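Small ribosomal subunit biogenesis GTPase RsgA (Thermotoga maritima, PDB 1U0L) is a circularly permuted GTPase that binds GTP and a zinc ion and probably assists late maturation of the 30S ribosomal subunit. Local coordinates at residues Thr99-Ile104 / Glu141-Leu146; Gly145-Val150 / Tyr247-Gly252. All blocks are in the same frame, centred on the assembly; numbering follows the deposited sequence.

Contact 1: residues Thr99-Ile104 / Glu141-Leu146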
loop_
_atom_site.group_PDB
_atom_site.type_symbol
_atom_site.label_atom_id
_atom_site.label_comp_id
_atom_site.label_asym_id
_atom_site.label_seq_id
_atom_site.Cartn_x
_atom_site.Cartn_y
_atom_site.Cartn_z
ATOM N N THR A 99 13.728 10.196 4.899
ATOM C CA THR A 99 12.501 9.638 5.452
ATOM C C THR A 99 12.668 9.297 6.910
ATOM O O THR A 99 13.530 8.512 7.262
ATOM C CB THR A 99 12.095 8.358 4.714
ATOM O OG1 THR A 99 12.124 8.582 3.297
ATOM C CG2 THR A 99 10.703 7.940 5.135
ATOM N N SER A 100 11.834 9.874 7.758
ATOM C CA SER A 100 11.927 9.619 9.189
ATOM C C SER A 100 11.242 8.301 9.500
ATOM O O SER A 100 10.275 7.931 8.828
ATOM C CB SER A 100 11.213 10.718 9.962
ATOM O OG SER A 100 9.806 10.570 9.801
ATOM N N THR A 101 11.716 7.600 10.525
ATOM C CA THR A 101 11.089 6.336 10.891
ATOM C C THR A 101 9.626 6.603 11.222
ATOM O O THR A 101 8.766 5.756 10.988
ATOM C CB THR A 101 11.757 5.682 12.119
ATOM O OG1 THR A 101 11.652 6.566 13.242
ATOM C CG2 THR A 101 13.222 5.369 11.833
ATOM N N TYR A 102 9.343 7.785 11.759
ATOM C CA TYR A 102 7.968 8.133 12.105
ATOM C C TYR A 102 7.050 8.051 10.882
ATOM O O TYR A 102 5.981 7.440 10.943
ATOM C CB TYR A 102 7.901 9.538 12.704
ATOM C CG TYR A 102 6.487 10.019 12.921
ATOM C CD1 TYR A 102 5.760 9.624 14.044
ATOM C CD2 TYR A 102 5.864 10.841 11.987
ATOM C CE1 TYR A 102 4.446 10.037 14.234
ATOM C CE2 TYR A 102 4.552 11.260 12.159
ATOM C CZ TYR A 102 3.848 10.857 13.283
ATOM O OH TYR A 102 2.546 11.274 13.469
ATOM N N ILE A 103 7.462 8.680 9.782
ATOM C CA ILE A 103 6.674 8.638 8.555
ATOM C C ILE A 103 6.566 7.193 8.102
ATOM O O ILE A 103 5.489 6.739 7.728
ATOM C CB ILE A 103 7.316 9.490 7.423
ATOM C CG1 ILE A 103 6.720 10.899 7.447
ATOM C CG2 ILE A 103 7.088 8.838 6.055
ATOM C CD1 ILE A 103 6.953 11.619 8.739
ATOM N N ILE A 104 7.683 6.471 8.153
ATOM C CA ILE A 104 7.699 5.064 7.761
ATOM C C ILE A 104 6.692 4.220 8.551
ATOM O O ILE A 104 5.983 3.388 7.976
ATOM C CB ILE A 104 9.083 4.422 7.966
ATOM C CG1 ILE A 104 10.119 5.057 7.051
ATOM C CG2 ILE A 104 9.010 2.948 7.657
ATOM C CD1 ILE A 104 11.482 4.428 7.174
ATOM N N GLU A 141 18.286 -2.799 10.341
ATOM C CA GLU A 141 18.354 -3.149 11.753
ATOM C C GLU A 141 16.986 -3.054 12.457
ATOM O O GLU A 141 16.722 -3.774 13.412
ATOM C CB GLU A 141 19.358 -2.224 12.451
ATOM C CG GLU A 141 19.981 -2.818 13.692
ATOM C CD GLU A 141 20.487 -4.218 13.440
ATOM O OE1 GLU A 141 21.469 -4.396 12.672
ATOM O OE2 GLU A 141 19.866 -5.140 14.014
ATOM N N ILE A 142 16.122 -2.164 11.982
ATOM C CA ILE A 142 14.809 -1.987 12.578
ATOM C C ILE A 142 13.736 -2.800 11.896
ATOM O O ILE A 142 12.974 -3.501 12.549
ATOM C CB ILE A 142 14.316 -0.520 12.504
ATOM C CG1 ILE A 142 15.208 0.390 13.346
ATOM C CG2 ILE A 142 12.844 -0.424 12.971
ATOM C CD1 ILE A 142 14.681 1.788 13.449
ATOM N N TYR A 143 13.669 -2.703 10.578
ATOM C CA TYR A 143 12.621 -3.384 9.850
ATOM C C TYR A 143 12.960 -4.727 9.233
ATOM O O TYR A 143 12.082 -5.397 8.682
ATOM C CB TYR A 143 12.078 -2.442 8.781
ATOM C CG TYR A 143 11.556 -1.151 9.360
ATOM C CD1 TYR A 143 12.357 -0.021 9.438
ATOM C CD2 TYR A 143 10.261 -1.067 9.844
ATOM C CE1 TYR A 143 11.871 1.168 9.987
ATOM C CE2 TYR A 143 9.762 0.116 10.394
ATOM C CZ TYR A 143 10.569 1.227 10.460
ATOM O OH TYR A 143 10.055 2.395 10.979
ATOM N N SER A 144 14.216 -5.139 9.326
ATOM C CA SER A 144 14.609 -6.422 8.749
ATOM C C SER A 144 13.662 -7.566 9.164
ATOM O O SER A 144 13.122 -8.284 8.320
ATOM C CB SER A 144 16.039 -6.758 9.173
ATOM O OG SER A 144 16.515 -7.912 8.513
ATOM N N GLY A 145 13.446 -7.714 10.467
ATOM C CA GLY A 145 12.603 -8.790 10.946
ATOM C C GLY A 145 11.107 -8.580 10.945
ATOM O O GLY A 145 10.371 -9.444 11.425
ATOM N N LEU A 146 10.641 -7.454 10.411
ATOM C CA LEU A 146 9.205 -7.174 10.386
ATOM C C LEU A 146 8.645 -7.122 8.972
ATOM O O LEU A 146 7.441 -7.307 8.772
ATOM C CB LEU A 146 8.917 -5.847 11.087
ATOM C CG LEU A 146 9.488 -5.664 12.497
ATOM C CD1 LEU A 146 9.256 -4.231 12.986
ATOM C CD2 LEU A 146 8.846 -6.651 13.429
#
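Ile104 and Tyr143 form the tight part of this contact. Ile104 CG2 lies 3.6 Å from Tyr143 CZ and 3.5 Å from Tyr143 OH, so the methyl sits against the phenol end of the ring. The approach is oblique. The two ring carbons flanking CZ are farther, with Ile104 CG2 4.0 Å from Tyr143 CE2. At chi1 -65° CG2 of Ile104 stands opposite the backbone N, and this branch meets the phenol. One ring face is filled from within the segment: Ile142 CG2 stands 3.5 Å above the ring plane, over its centre. Met120 of strand 117-122 touches both Ile104 and Tyr143.

The looser part involves Thr101 and Ile142. Their ends, Thr101 CG2 and Ile142 CD1, meet at 4.2 Å, and the side chains cross at about a right angle. Both residues also touch Ser283 of helix 282-296, and Thr101 OG1 is hydrogen-bonded to Asn287 ND2.

Helix 101-113 starts here. Ser100 is the N-cap; its OG accepts a hydrogen bond from Ile103 N at 3.0 Å (167°).

The contact joins two helices of consecutive beta-alpha-beta crossovers in the P-loop GTPase fold. Tyr143 OH is hydrogen-bonded to Asp105 OD1, also on helix 101-113. The buried phenol is thus held to one helix by apolar contact and by a hydrogen bond.

Contact 2: residues Gly145-Val150 / Tyr247-Gly252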
loop_
_atom_site.group_PDB
_atom_site.type_symbol
_atom_site.label_atom_id
_atom_site.label_comp_id
_atom_site.label_asym_id
_atom_site.label_seq_id
_atom_site.Cartn_x
_atom_site.Cartn_y
_atom_site.Cartn_z
ATOM N N GLY A 145 13.446 -7.714 10.467
ATOM C CA GLY A 145 12.603 -8.790 10.946
ATOM C C GLY A 145 11.107 -8.580 10.945
ATOM O O GLY A 145 10.371 -9.444 11.425
ATOM N N LEU A 146 10.641 -7.454 10.411
ATOM C CA LEU A 146 9.205 -7.174 10.386
ATOM C C LEU A 146 8.645 -7.122 8.972
ATOM O O LEU A 146 7.441 -7.307 8.772
ATOM C CB LEU A 146 8.917 -5.847 11.087
ATOM C CG LEU A 146 9.488 -5.664 12.497
ATOM C CD1 LEU A 146 9.256 -4.231 12.986
ATOM C CD2 LEU A 146 8.846 -6.651 13.429
ATOM N N TYR A 147 9.515 -6.867 7.996
ATOM C CA TYR A 147 9.103 -6.772 6.596
ATOM C C TYR A 147 10.247 -7.053 5.652
ATOM O O TYR A 147 11.418 -6.933 6.010
ATOM C CB TYR A 147 8.595 -5.370 6.276
ATOM C CG TYR A 147 7.430 -4.935 7.107
ATOM C CD1 TYR A 147 6.159 -5.423 6.855
ATOM C CD2 TYR A 147 7.606 -4.083 8.190
ATOM C CE1 TYR A 147 5.089 -5.085 7.659
ATOM C CE2 TYR A 147 6.540 -3.744 9.006
ATOM C CZ TYR A 147 5.281 -4.252 8.732
ATOM O OH TYR A 147 4.212 -3.949 9.534
ATOM N N PRO A 148 9.918 -7.429 4.416
ATOM C CA PRO A 148 10.929 -7.719 3.393
ATOM C C PRO A 148 11.531 -6.380 3.002
ATOM O O PRO A 148 10.806 -5.396 2.869
ATOM C CB PRO A 148 10.119 -8.291 2.236
ATOM C CG PRO A 148 8.807 -8.702 2.871
ATOM C CD PRO A 148 8.556 -7.695 3.932
ATOM N N ILE A 149 12.841 -6.327 2.816
ATOM C CA ILE A 149 13.475 -5.083 2.414
ATOM C C ILE A 149 14.243 -5.293 1.121
ATOM O O ILE A 149 14.941 -6.298 0.975
ATOM C CB ILE A 149 14.479 -4.597 3.486
ATOM C CG1 ILE A 149 13.738 -4.284 4.791
ATOM C CG2 ILE A 149 15.243 -3.373 2.977
ATOM C CD1 ILE A 149 14.655 -3.952 5.963
ATOM N N VAL A 150 14.116 -4.371 0.171
ATOM C CA VAL A 150 14.897 -4.500 -1.059
ATOM C C VAL A 150 15.649 -3.196 -1.350
ATOM O O VAL A 150 15.060 -2.111 -1.392
ATOM C CB VAL A 150 14.017 -4.914 -2.261
ATOM C CG1 VAL A 150 13.093 -6.039 -1.846
ATOM C CG2 VAL A 150 13.211 -3.759 -2.755
ATOM N N TYR A 247 -1.436 -2.465 15.014
ATOM C CA TYR A 247 -0.819 -2.166 13.742
ATOM C C TYR A 247 0.698 -2.038 13.832
ATOM O O TYR A 247 1.349 -1.389 13.004
ATOM C CB TYR A 247 -1.485 -0.919 13.188
ATOM C CG TYR A 247 -2.971 -1.138 12.976
ATOM C CD1 TYR A 247 -3.887 -0.107 13.178
ATOM C CD2 TYR A 247 -3.459 -2.372 12.530
ATOM C CE1 TYR A 247 -5.253 -0.293 12.938
ATOM C CE2 TYR A 247 -4.819 -2.565 12.283
ATOM C CZ TYR A 247 -5.703 -1.519 12.486
ATOM O OH TYR A 247 -7.030 -1.671 12.183
ATOM N N PHE A 248 1.243 -2.686 14.856
ATOM C CA PHE A 248 2.675 -2.744 15.104
ATOM C C PHE A 248 2.981 -4.219 15.371
ATOM O O PHE A 248 3.016 -4.634 16.530
ATOM C CB PHE A 248 3.045 -1.929 16.343
ATOM C CG PHE A 248 3.274 -0.468 16.077
ATOM C CD1 PHE A 248 2.205 0.402 15.916
ATOM C CD2 PHE A 248 4.575 0.031 15.979
ATOM C CE1 PHE A 248 2.415 1.749 15.659
ATOM C CE2 PHE A 248 4.808 1.372 15.722
ATOM C CZ PHE A 248 3.721 2.242 15.558
ATOM N N LYS A 249 3.165 -5.004 14.305
ATOM C CA LYS A 249 3.465 -6.434 14.421
ATOM C C LYS A 249 4.037 -6.793 15.784
ATOM O O LYS A 249 3.413 -7.520 16.551
ATOM C CB LYS A 249 4.497 -6.879 13.386
ATOM C CG LYS A 249 4.060 -6.946 11.932
ATOM C CD LYS A 249 5.039 -7.849 11.158
ATOM C CE LYS A 249 4.764 -7.836 9.689
ATOM N NZ LYS A 249 3.298 -8.004 9.419
ATOM N N GLU A 250 5.237 -6.283 16.064
ATOM C CA GLU A 250 5.939 -6.544 17.323
ATOM C C GLU A 250 5.019 -6.658 18.527
ATOM O O GLU A 250 5.216 -7.523 19.372
ATOM C CB GLU A 250 6.966 -5.447 17.622
ATOM C CG GLU A 250 7.881 -5.109 16.486
ATOM C CD GLU A 250 7.515 -3.792 15.851
ATOM O OE1 GLU A 250 6.340 -3.637 15.446
ATOM O OE2 GLU A 250 8.405 -2.918 15.762
ATOM N N PHE A 251 4.039 -5.768 18.620
ATOM C CA PHE A 251 3.098 -5.783 19.734
ATOM C C PHE A 251 2.081 -6.889 19.461
ATOM O O PHE A 251 1.138 -6.697 18.682
ATOM C CB PHE A 251 2.356 -4.442 19.843
ATOM C CG PHE A 251 3.256 -3.228 19.924
ATOM C CD1 PHE A 251 4.619 -3.318 19.677
ATOM C CD2 PHE A 251 2.713 -1.977 20.203
ATOM C CE1 PHE A 251 5.416 -2.192 19.704
ATOM C CE2 PHE A 251 3.510 -0.846 20.230
ATOM C CZ PHE A 251 4.861 -0.953 19.979
ATOM N N GLY A 252 2.274 -8.045 20.092
ATOM C CA GLY A 252 1.361 -9.156 19.884
ATOM C C GLY A 252 1.719 -10.341 20.755
ATOM O O GLY A 252 0.967 -10.713 21.660
#
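Leu146 and Tyr147 meet Lys249 and Glu250 where the P-loop GTPase fold adjoins the C-terminal zinc-finger part. The first segment leads from helix 130-143 into the edge strand 149-151. The second is an irregular loop between helices 241-244 and 270-277.

Leu146 comes first. Its side chain crosses that of Glu250 at about a right angle. Leu146 CD2 packs on the methylene, 3.6 Å from Glu250 CG, and Leu146 CD1 is 3.4 Å from Glu250 CD. The Glu250 chain bends at chi2 (105°), which brings its carboxylate back beside the leucine. The charge is met elsewhere, by a salt bridge from Glu250 OE2 to Arg284 NE. Arg284 also touches Leu146.

Tyr147 follows. The aliphatic part of Lys249 runs obliquely by its ring, with Lys249 CG 3.8 Å from Tyr147 OH. The exact placing of Lys249 CE beside the ring is doubtful. Both polar ends turn to one carboxylate on helix 101-113. Lys249 NZ makes a salt bridge to Glu112 OE1, and Tyr147 OH makes a weak hydrogen bond to Glu112 OE2.

Pro148 and Val150 then leave the contact and hydrogen-bond through their backbones to Met120 of strand 117-122. Val150 packs on helix 160-167.

Across the contact, Phe251 meets His263, a zinc ligand, edge-to-face. Phe248 CB stands 3.7 Å above the Phe251 ring, over its centre.

Overall arrangement
The chain begins with the OB-fold domain, which takes part in neither contact. It then enters the GTPase domain. Contact 1 closes a loop of 36 residues that holds most of helix 101-113, strand 117-122 and most of helix 130-143. Contact 2 starts where contact 1 ends, since both use Gly145 and Leu146. Its loop of 96 residues is longer and includes the P-loop and the unmodelled residues 197-209. The two loops follow each other, so they neither nest nor cross. The centres of contact 1 and contact 2 are about 9 Å apart. Contact 1 ties helix to helix within the GTPase domain. Contact 2 ties that domain to the loop leading into the zinc site.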